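Long-range contact in ricin B lectin (Clostridium thermocellum, PDB 3VSF), which probably hydrolyses beta-1,3-galactan from the chain end as a family 43 exo-beta-1,3-galactanase and carries a galactose-binding ricin-type lectin module: residues K428-V433 / C464-D469. Residues are numbered along the deposited sequence; the frame is centred on the assembly and turned at random.
Sequences KEDGGV and CGKLID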
loop_
_atom_site.group_PDB
_atom_site.type_symbol
_atom_site.label_atom_id
_atom_site.label_comp_id
_atom_site.label_asym_id
_atom_site.label_seq_id
_atom_site.Cartn_x
_atom_site.Cartn_y
_atom_site.Cartn_z
ATOM N N LYS A 428 25.725 -2.384 10.119
ATOM C CA LYS A 428 26.938 -2.246 9.322
ATOM C C LYS A 428 28.122 -2.873 10.048
ATOM O O LYS A 428 29.270 -2.707 9.638
ATOM C CB LYS A 428 27.239 -0.771 9.053
ATOM C CG LYS A 428 26.295 -0.092 8.076
ATOM C CD LYS A 428 27.059 0.438 6.871
ATOM C CE LYS A 428 26.238 1.447 6.085
ATOM N NZ LYS A 428 26.965 1.941 4.881
ATOM N N GLU A 429 27.838 -3.591 11.129
ATOM C CA GLU A 429 28.886 -4.114 11.996
ATOM C C GLU A 429 29.111 -5.612 11.811
ATOM O O GLU A 429 28.225 -6.332 11.348
ATOM C CB GLU A 429 28.549 -3.821 13.461
ATOM C CG GLU A 429 28.214 -2.364 13.739
ATOM C CD GLU A 429 29.374 -1.432 13.450
ATOM O OE1 GLU A 429 30.521 -1.777 13.805
ATOM O OE2 GLU A 429 29.139 -0.355 12.861
ATOM N N ASP A 430 30.304 -6.074 12.173
ATOM C CA ASP A 430 30.596 -7.501 12.181
ATOM C C ASP A 430 29.705 -8.204 13.195
ATOM O O ASP A 430 29.457 -7.682 14.282
ATOM C CB ASP A 430 32.067 -7.754 12.525
ATOM C CG ASP A 430 33.001 -7.450 11.370
ATOM O OD1 ASP A 430 32.542 -7.470 10.208
ATOM O OD2 ASP A 430 34.199 -7.203 11.624
ATOM N N GLY A 431 29.223 -9.389 12.839
ATOM C CA GLY A 431 28.383 -10.163 13.731
ATOM C C GLY A 431 26.921 -9.784 13.619
ATOM O O GLY A 431 26.077 -10.321 14.336
ATOM N N GLY A 432 26.625 -8.852 12.719
ATOM C CA GLY A 432 25.258 -8.424 12.482
ATOM C C GLY A 432 24.390 -9.568 11.995
ATOM O O GLY A 432 24.600 -10.101 10.906
ATOM N N VAL A 433 23.409 -9.943 12.808
ATOM C CA VAL A 433 22.544 -11.080 12.509
ATOM C C VAL A 433 21.729 -10.895 11.232
ATOM O O VAL A 433 21.262 -9.795 10.933
ATOM C CB VAL A 433 21.592 -11.372 13.687
ATOM C CG1 VAL A 433 20.199 -11.724 13.185
ATOM C CG2 VAL A 433 22.156 -12.480 14.565
ATOM N N CYS A 464 26.856 -2.381 3.252
ATOM C CA CYS A 464 28.209 -2.202 3.770
ATOM C C CYS A 464 29.246 -3.031 3.017
ATOM O O CYS A 464 30.432 -2.699 3.013
ATOM C CB CYS A 464 28.254 -2.540 5.261
ATOM S SG CYS A 464 27.666 -4.199 5.659
ATOM N N GLY A 465 28.800 -4.114 2.390
ATOM C CA GLY A 465 29.685 -4.943 1.593
ATOM C C GLY A 465 30.168 -6.193 2.302
ATOM O O GLY A 465 30.914 -6.989 1.732
ATOM N N LYS A 466 29.746 -6.371 3.549
ATOM C CA LYS A 466 30.135 -7.545 4.321
ATOM C C LYS A 466 29.417 -8.790 3.810
ATOM O O LYS A 466 28.311 -8.706 3.277
ATOM C CB LYS A 466 29.864 -7.327 5.811
ATOM C CG LYS A 466 30.572 -6.113 6.387
ATOM C CD LYS A 466 30.411 -6.034 7.897
ATOM C CE LYS A 466 31.003 -4.744 8.443
ATOM N NZ LYS A 466 32.414 -4.544 8.013
ATOM N N LEU A 467 30.052 -9.945 3.977
ATOM C CA LEU A 467 29.561 -11.183 3.381
ATOM C C LEU A 467 28.613 -11.947 4.296
ATOM O O LEU A 467 28.629 -11.772 5.514
ATOM C CB LEU A 467 30.738 -12.088 3.009
ATOM C CG LEU A 467 31.935 -11.418 2.334
ATOM C CD1 LEU A 467 32.999 -12.451 1.993
ATOM C CD2 LEU A 467 31.499 -10.662 1.091
ATOM N N ILE A 468 27.785 -12.797 3.694
ATOM C CA ILE A 468 26.976 -13.741 4.450
ATOM C C ILE A 468 27.918 -14.728 5.121
ATOM O O ILE A 468 28.726 -15.376 4.456
ATOM C CB ILE A 468 26.000 -14.502 3.538
ATOM C CG1 ILE A 468 25.045 -13.526 2.848
ATOM C CG2 ILE A 468 25.225 -15.543 4.333
ATOM C CD1 ILE A 468 24.010 -14.198 1.974
ATOM N N ASP A 469 27.814 -14.841 6.441
ATOM C CA ASP A 469 28.802 -15.575 7.220
ATOM C C ASP A 469 28.147 -16.498 8.243
ATOM O O ASP A 469 27.175 -16.123 8.896
ATOM C CB ASP A 469 29.723 -14.577 7.930
ATOM C CG ASP A 469 30.942 -15.233 8.547
ATOM O OD1 ASP A 469 30.848 -16.402 8.972
ATOM O OD2 ASP A 469 32.001 -14.573 8.613
#
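K466 reaches from 464-469 to the loop of 428-433, where it meets K428 and D430. Both segments belong to the ricin-type beta-trefoil domain. The contact joins the turn that leads into strand 432-437 with the loop ahead of strand 467-470. Both strands pair antiparallel with strand 479-484.

CB of K466 sets out toward 428-433. CG lies anti to the carbonyl carbon, and the chain then runs extended to CE. CD passes across the carboxylate of D430, 3.5 Å from OD1. CE has two neighbours, the backbone O of K428 and OD1 of D430. At chi4 (-53°) the chain bends, and NZ stays beside OD1 at much the same distance as CD and CE. The salt bridge is long, with NZ of K466 3.7 Å from OD1 of D430. The two side chains cross at about a right angle. S485 OG hydrogen-bonds to both NZ of K466 and OD1 of D430, and so bridges the pair. E429 OE1 lies 6.7 Å from K466 NZ; its charge could add a weak long-range attraction.

D430 sits in a type II beta turn from E429 to G432. The turn is closed by G432 N to E429 O at 3.3 Å. G431 takes the positive phi (86°) of such a turn.

The second touch is apolar. CD of K428 packs on CB of C464 at 3.6 Å. NZ of K428 hydrogen-bonds to O of H463, just before 464-469. The contact lies at the surface. N444, seen to bind galactose in another structure of this protein, has its side chain about 8 Å from that of C464; no galactose is bound here. Within its own loop, SG of C464 accepts a weak hydrogen bond from K466 N at 3.7 Å, nearly straight at 165°.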